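Local coordinates for uncharacterized protein DSY3957 (PDB 3HXL) that probably forms the contractile sheath of a phage-type tail, at residues G34-G48 with A78-A92. Residues are numbered along the deposited sequence; the frame is centred on the assembly and turned at random.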
loop_
_atom_site.group_PDB
_atom_site.type_symbol
_atom_site.label_atom_id
_atom_site.label_comp_id
_atom_site.label_asym_id
_atom_site.label_seq_id
_atom_site.Cartn_x
_atom_site.Cartn_y
_atom_site.Cartn_z
ATOM N N GLY A 34 2.575 6.419 -5.781
ATOM C CA GLY A 34 2.036 6.790 -4.486
ATOM C C GLY A 34 1.045 5.845 -3.832
ATOM O O GLY A 34 0.547 6.135 -2.748
ATOM N N ILE A 35 0.769 4.708 -4.459
ATOM C CA ILE A 35 -0.200 3.782 -3.888
ATOM C C ILE A 35 0.427 2.539 -3.266
ATOM O O ILE A 35 1.082 1.751 -3.949
ATOM C CB ILE A 35 -1.222 3.345 -4.956
ATOM C CG1 ILE A 35 -1.883 4.578 -5.567
ATOM C CG2 ILE A 35 -2.262 2.430 -4.338
ATOM C CD1 ILE A 35 -2.798 4.271 -6.733
ATOM N N VAL A 36 0.218 2.375 -1.966
ATOM C CA VAL A 36 0.746 1.225 -1.237
ATOM C C VAL A 36 -0.427 0.381 -0.726
ATOM O O VAL A 36 -1.518 0.903 -0.513
ATOM C CB VAL A 36 1.625 1.678 -0.027
ATOM C CG1 VAL A 36 0.766 2.379 1.020
ATOM C CG2 VAL A 36 2.337 0.477 0.590
ATOM N N SER A 37 -0.214 -0.925 -0.564
ATOM C CA SER A 37 -1.262 -1.809 -0.056
ATOM C C SER A 37 -0.671 -2.714 1.010
ATOM O O SER A 37 0.484 -3.135 0.917
ATOM C CB SER A 37 -1.865 -2.673 -1.161
ATOM O OG SER A 37 -2.855 -3.532 -0.605
HETATM N N MSE A 38 -1.468 -3.031 2.016
HETATM C CA MSE A 38 -0.968 -3.847 3.104
HETATM C C MSE A 38 -2.035 -4.706 3.765
HETATM O O MSE A 38 -3.137 -4.242 4.047
HETATM C CB MSE A 38 -0.317 -2.912 4.128
HETATM C CG MSE A 38 0.278 -3.540 5.369
HETATM SE SE MSE A 38 1.370 -2.216 6.325
HETATM C CE MSE A 38 -0.024 -0.844 6.516
ATOM N N PRO A 39 -1.729 -5.993 3.980
ATOM C CA PRO A 39 -2.689 -6.893 4.626
ATOM C C PRO A 39 -2.380 -6.898 6.131
ATOM O O PRO A 39 -1.250 -7.162 6.532
ATOM C CB PRO A 39 -2.403 -8.234 3.956
ATOM C CG PRO A 39 -0.911 -8.194 3.775
ATOM C CD PRO A 39 -0.641 -6.752 3.328
ATOM N N LEU A 40 -3.375 -6.596 6.961
ATOM C CA LEU A 40 -3.146 -6.553 8.399
ATOM C C LEU A 40 -4.164 -7.277 9.254
ATOM O O LEU A 40 -5.322 -7.454 8.875
ATOM C CB LEU A 40 -3.089 -5.104 8.909
ATOM C CG LEU A 40 -1.947 -4.182 8.483
ATOM C CD1 LEU A 40 -2.082 -2.851 9.211
ATOM C CD2 LEU A 40 -0.615 -4.828 8.797
ATOM N N ILE A 41 -3.701 -7.675 10.429
ATOM C CA ILE A 41 -4.540 -8.325 11.415
ATOM C C ILE A 41 -4.894 -7.181 12.355
ATOM O O ILE A 41 -4.016 -6.597 12.986
ATOM C CB ILE A 41 -3.763 -9.404 12.162
ATOM C CG1 ILE A 41 -3.423 -10.539 11.189
ATOM C CG2 ILE A 41 -4.580 -9.906 13.351
ATOM C CD1 ILE A 41 -2.393 -11.510 11.707
ATOM N N LEU A 42 -6.181 -6.862 12.429
ATOM C CA LEU A 42 -6.656 -5.756 13.252
ATOM C C LEU A 42 -7.613 -6.200 14.356
ATOM O O LEU A 42 -7.955 -7.378 14.460
ATOM C CB LEU A 42 -7.344 -4.728 12.348
ATOM C CG LEU A 42 -6.493 -4.183 11.194
ATOM C CD1 LEU A 42 -7.324 -3.256 10.312
ATOM C CD2 LEU A 42 -5.301 -3.438 11.767
ATOM N N SER A 43 -8.038 -5.244 15.179
ATOM C CA SER A 43 -8.958 -5.528 16.275
ATOM C C SER A 43 -10.316 -4.884 16.025
ATOM O O SER A 43 -11.207 -4.931 16.874
ATOM C CB SER A 43 -8.383 -5.008 17.596
ATOM O OG SER A 43 -7.119 -5.587 17.865
ATOM N N TRP A 44 -10.467 -4.287 14.849
ATOM C CA TRP A 44 -11.712 -3.634 14.480
ATOM C C TRP A 44 -11.673 -3.291 12.997
ATOM O O TRP A 44 -10.602 -3.272 12.388
ATOM C CB TRP A 44 -11.883 -2.361 15.320
ATOM C CG TRP A 44 -13.236 -1.715 15.232
ATOM C CD1 TRP A 44 -13.598 -0.666 14.438
ATOM C CD2 TRP A 44 -14.395 -2.057 16.002
ATOM N NE1 TRP A 44 -14.912 -0.328 14.675
ATOM C CE2 TRP A 44 -15.423 -1.167 15.628
ATOM C CE3 TRP A 44 -14.661 -3.030 16.976
ATOM C CZ2 TRP A 44 -16.705 -1.219 16.194
ATOM C CZ3 TRP A 44 -15.937 -3.082 17.540
ATOM C CH2 TRP A 44 -16.941 -2.178 17.143
ATOM N N GLY A 45 -12.843 -3.032 12.420
ATOM C CA GLY A 45 -12.919 -2.678 11.015
ATOM C C GLY A 45 -13.513 -3.754 10.128
ATOM O O GLY A 45 -13.500 -4.934 10.473
ATOM N N GLU A 46 -14.037 -3.339 8.980
ATOM C CA GLU A 46 -14.629 -4.266 8.026
ATOM C C GLU A 46 -13.576 -5.246 7.514
ATOM O O GLU A 46 -12.544 -4.841 6.978
ATOM C CB GLU A 46 -15.240 -3.492 6.857
ATOM C CG GLU A 46 -15.809 -4.373 5.754
ATOM C CD GLU A 46 -16.645 -3.591 4.766
ATOM O OE1 GLU A 46 -16.244 -2.465 4.401
ATOM O OE2 GLU A 46 -17.704 -4.101 4.346
ATOM N N PRO A 47 -13.824 -6.556 7.680
ATOM C CA PRO A 47 -12.889 -7.594 7.233
ATOM C C PRO A 47 -13.063 -8.039 5.778
ATOM O O PRO A 47 -14.149 -7.927 5.210
ATOM C CB PRO A 47 -13.168 -8.729 8.208
ATOM C CG PRO A 47 -14.664 -8.648 8.341
ATOM C CD PRO A 47 -14.910 -7.143 8.490
ATOM N N GLY A 48 -11.973 -8.533 5.189
ATOM C CA GLY A 48 -11.987 -9.037 3.822
ATOM C C GLY A 48 -12.544 -8.128 2.747
ATOM O O GLY A 48 -13.136 -8.591 1.771
ATOM N N ALA A 78 3.053 3.576 6.921
ATOM C CA ALA A 78 2.890 3.433 5.481
ATOM C C ALA A 78 2.491 4.755 4.837
ATOM O O ALA A 78 2.886 5.050 3.713
ATOM C CB ALA A 78 1.831 2.381 5.171
ATOM N N LEU A 79 1.700 5.542 5.549
ATOM C CA LEU A 79 1.252 6.810 5.003
ATOM C C LEU A 79 2.202 7.979 5.240
ATOM O O LEU A 79 1.852 9.125 4.962
ATOM C CB LEU A 79 -0.159 7.123 5.514
ATOM C CG LEU A 79 -1.203 6.230 4.808
ATOM C CD1 LEU A 79 -2.554 6.331 5.490
ATOM C CD2 LEU A 79 -1.306 6.632 3.340
ATOM N N LYS A 80 3.402 7.700 5.746
ATOM C CA LYS A 80 4.374 8.770 5.945
ATOM C C LYS A 80 4.866 9.226 4.572
ATOM O O LYS A 80 5.100 10.413 4.353
ATOM C CB LYS A 80 5.556 8.299 6.812
ATOM C CG LYS A 80 5.289 8.418 8.307
ATOM C CD LYS A 80 6.421 7.878 9.170
ATOM C CE LYS A 80 6.160 8.192 10.644
ATOM N NZ LYS A 80 7.208 7.628 11.549
ATOM N N ARG A 81 4.993 8.288 3.635
ATOM C CA ARG A 81 5.462 8.633 2.294
ATOM C C ARG A 81 4.466 8.335 1.172
ATOM O O ARG A 81 4.560 8.915 0.093
ATOM C CB ARG A 81 6.781 7.910 1.994
ATOM C CG ARG A 81 7.945 8.258 2.926
ATOM C CD ARG A 81 8.486 9.659 2.652
ATOM N NE ARG A 81 9.760 9.923 3.329
ATOM C CZ ARG A 81 10.939 9.957 2.717
ATOM N NH1 ARG A 81 11.021 9.743 1.412
ATOM N NH2 ARG A 81 12.038 10.224 3.405
ATOM N N ALA A 82 3.520 7.433 1.419
ATOM C CA ALA A 82 2.530 7.080 0.402
ATOM C C ALA A 82 1.360 8.052 0.436
ATOM O O ALA A 82 1.075 8.657 1.466
ATOM C CB ALA A 82 2.034 5.658 0.632
ATOM N N LYS A 83 0.682 8.202 -0.694
ATOM C CA LYS A 83 -0.454 9.100 -0.763
ATOM C C LYS A 83 -1.752 8.333 -0.548
ATOM O O LYS A 83 -2.737 8.887 -0.065
ATOM C CB LYS A 83 -0.464 9.810 -2.116
ATOM C CG LYS A 83 0.838 10.545 -2.407
ATOM C CD LYS A 83 1.137 11.586 -1.334
ATOM C CE LYS A 83 2.506 12.224 -1.525
ATOM N NZ LYS A 83 3.606 11.236 -1.390
ATOM N N THR A 84 -1.749 7.053 -0.900
ATOM C CA THR A 84 -2.934 6.228 -0.730
ATOM C C THR A 84 -2.574 4.831 -0.232
ATOM O O THR A 84 -1.615 4.215 -0.703
ATOM C CB THR A 84 -3.715 6.088 -2.055
ATOM O OG1 THR A 84 -4.041 7.388 -2.557
ATOM C CG2 THR A 84 -4.997 5.306 -1.834
ATOM N N LEU A 85 -3.349 4.345 0.732
ATOM C CA LEU A 85 -3.139 3.020 1.284
ATOM C C LEU A 85 -4.353 2.147 1.021
ATOM O O LEU A 85 -5.487 2.543 1.297
ATOM C CB LEU A 85 -2.904 3.086 2.797
ATOM C CG LEU A 85 -2.931 1.738 3.543
ATOM C CD1 LEU A 85 -1.749 0.891 3.090
ATOM C CD2 LEU A 85 -2.868 1.961 5.053
ATOM N N LEU A 86 -4.110 0.967 0.463
ATOM C CA LEU A 86 -5.175 0.014 0.222
ATOM C C LEU A 86 -4.961 -0.998 1.347
ATOM O O LEU A 86 -4.032 -1.810 1.311
ATOM C CB LEU A 86 -5.026 -0.631 -1.162
ATOM C CG LEU A 86 -5.066 0.349 -2.338
ATOM C CD1 LEU A 86 -4.932 -0.421 -3.650
ATOM C CD2 LEU A 86 -6.360 1.153 -2.326
ATOM N N LEU A 87 -5.815 -0.901 2.361
ATOM C CA LEU A 87 -5.752 -1.744 3.546
ATOM C C LEU A 87 -6.734 -2.900 3.509
ATOM O O LEU A 87 -7.894 -2.733 3.138
ATOM C CB LEU A 87 -6.029 -0.889 4.788
ATOM C CG LEU A 87 -6.124 -1.587 6.149
ATOM C CD1 LEU A 87 -4.781 -2.195 6.528
ATOM C CD2 LEU A 87 -6.564 -0.563 7.196
ATOM N N TYR A 88 -6.264 -4.072 3.917
ATOM C CA TYR A 88 -7.106 -5.260 3.925
ATOM C C TYR A 88 -7.027 -5.921 5.298
ATOM O O TYR A 88 -5.953 -6.334 5.726
ATOM C CB TYR A 88 -6.614 -6.225 2.852
ATOM C CG TYR A 88 -7.526 -7.398 2.583
ATOM C CD1 TYR A 88 -8.570 -7.300 1.664
ATOM C CD2 TYR A 88 -7.321 -8.620 3.220
ATOM C CE1 TYR A 88 -9.384 -8.397 1.377
ATOM C CE2 TYR A 88 -8.127 -9.723 2.947
ATOM C CZ TYR A 88 -9.151 -9.604 2.023
ATOM O OH TYR A 88 -9.930 -10.696 1.728
ATOM N N ARG A 89 -8.152 -6.003 6.002
ATOM C CA ARG A 89 -8.149 -6.645 7.309
ATOM C C ARG A 89 -8.339 -8.148 7.098
ATOM O O ARG A 89 -9.372 -8.590 6.604
ATOM C CB ARG A 89 -9.262 -6.105 8.205
ATOM C CG ARG A 89 -9.203 -6.707 9.597
ATOM C CD ARG A 89 -10.432 -6.396 10.440
ATOM N NE ARG A 89 -10.317 -7.031 11.745
ATOM C CZ ARG A 89 -11.254 -7.004 12.685
ATOM N NH1 ARG A 89 -12.400 -6.365 12.474
ATOM N NH2 ARG A 89 -11.038 -7.617 13.841
ATOM N N LEU A 90 -7.332 -8.917 7.492
ATOM C CA LEU A 90 -7.308 -10.368 7.313
ATOM C C LEU A 90 -8.193 -11.202 8.229
ATOM O O LEU A 90 -8.493 -12.352 7.916
ATOM C CB LEU A 90 -5.869 -10.857 7.470
ATOM C CG LEU A 90 -4.804 -10.321 6.507
ATOM C CD1 LEU A 90 -3.451 -10.427 7.169
ATOM C CD2 LEU A 90 -4.843 -11.088 5.190
ATOM N N ASN A 91 -8.595 -10.634 9.362
ATOM C CA ASN A 91 -9.401 -11.354 10.341
ATOM C C ASN A 91 -10.740 -10.695 10.636
ATOM O O ASN A 91 -10.832 -9.468 10.747
ATOM C CB ASN A 91 -8.606 -11.480 11.638
ATOM C CG ASN A 91 -8.267 -10.127 12.240
ATOM O OD1 ASN A 91 -7.861 -9.201 11.533
ATOM N ND2 ASN A 91 -8.422 -10.009 13.549
ATOM N N ALA A 92 -11.775 -11.523 10.760
ATOM C CA ALA A 92 -13.118 -11.043 11.066
ATOM C C ALA A 92 -13.311 -11.009 12.579
ATOM O O ALA A 92 -14.136 -10.252 13.095
ATOM C CB ALA A 92 -14.158 -11.954 10.427
HETATM O O HOH W 1 -10.839 -5.224 5.021
HETATM O O HOH W 2 -11.667 -10.839 -0.413
#
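R89 drives its extended side chain into the turn 42-47. CG stands anti to the backbone N (chi1 -176°) and the chain stays straight to NE, which carries the guanidinium to the carbonyls of the turn. NH1 donates to G45 O over 2.7 Å, lying on a lone pair of that oxygen, with the oxygen in the guanidinium plane. NH2, which also bonds G110 O, makes a weak bond to L42 O (3.2 Å), and the peptide of W44 lies over one guanidinium face. The aliphatic part of R89 crosses L42, whose CB and CD1 pack against its CG. N91 grips L42 from both ends of its amide: ND2 donates to L42 O (2.8 Å, N-H...O 166°) in the amide plane and also to D180 O, while OD1 receives L42 N at 3.0 Å, which fixes the amide's rotation. Water 1 links E46 O to R89 N, and G48 N closes the turn on R89 O.

Beyond these side-chain bonds, strands 35-40 and 84-89 run parallel, their axes 19° apart, as neighbours in the mixed sheet that continues through 202-204 to 232-236; both segments belong to the region matching the N-terminal part of domain III of the Gp18 tail sheath protein. Backbone bonds follow the staggered parallel ladder from T84 N to G34 O as far as L90 N to L40 O. L86 O takes both M38 N and S37 OG (2.8 Å), from opposite faces of its plane; S37 OG also bonds Y191 of helix 185-195, which lies against the P39 and Y88 face. On the other face V36 CG1 meets A82 CB at 3.5 Å and L85 CD1 close by, and L40 crosses L87 at about a right angle; helices 73-78 and 263-276 pack there.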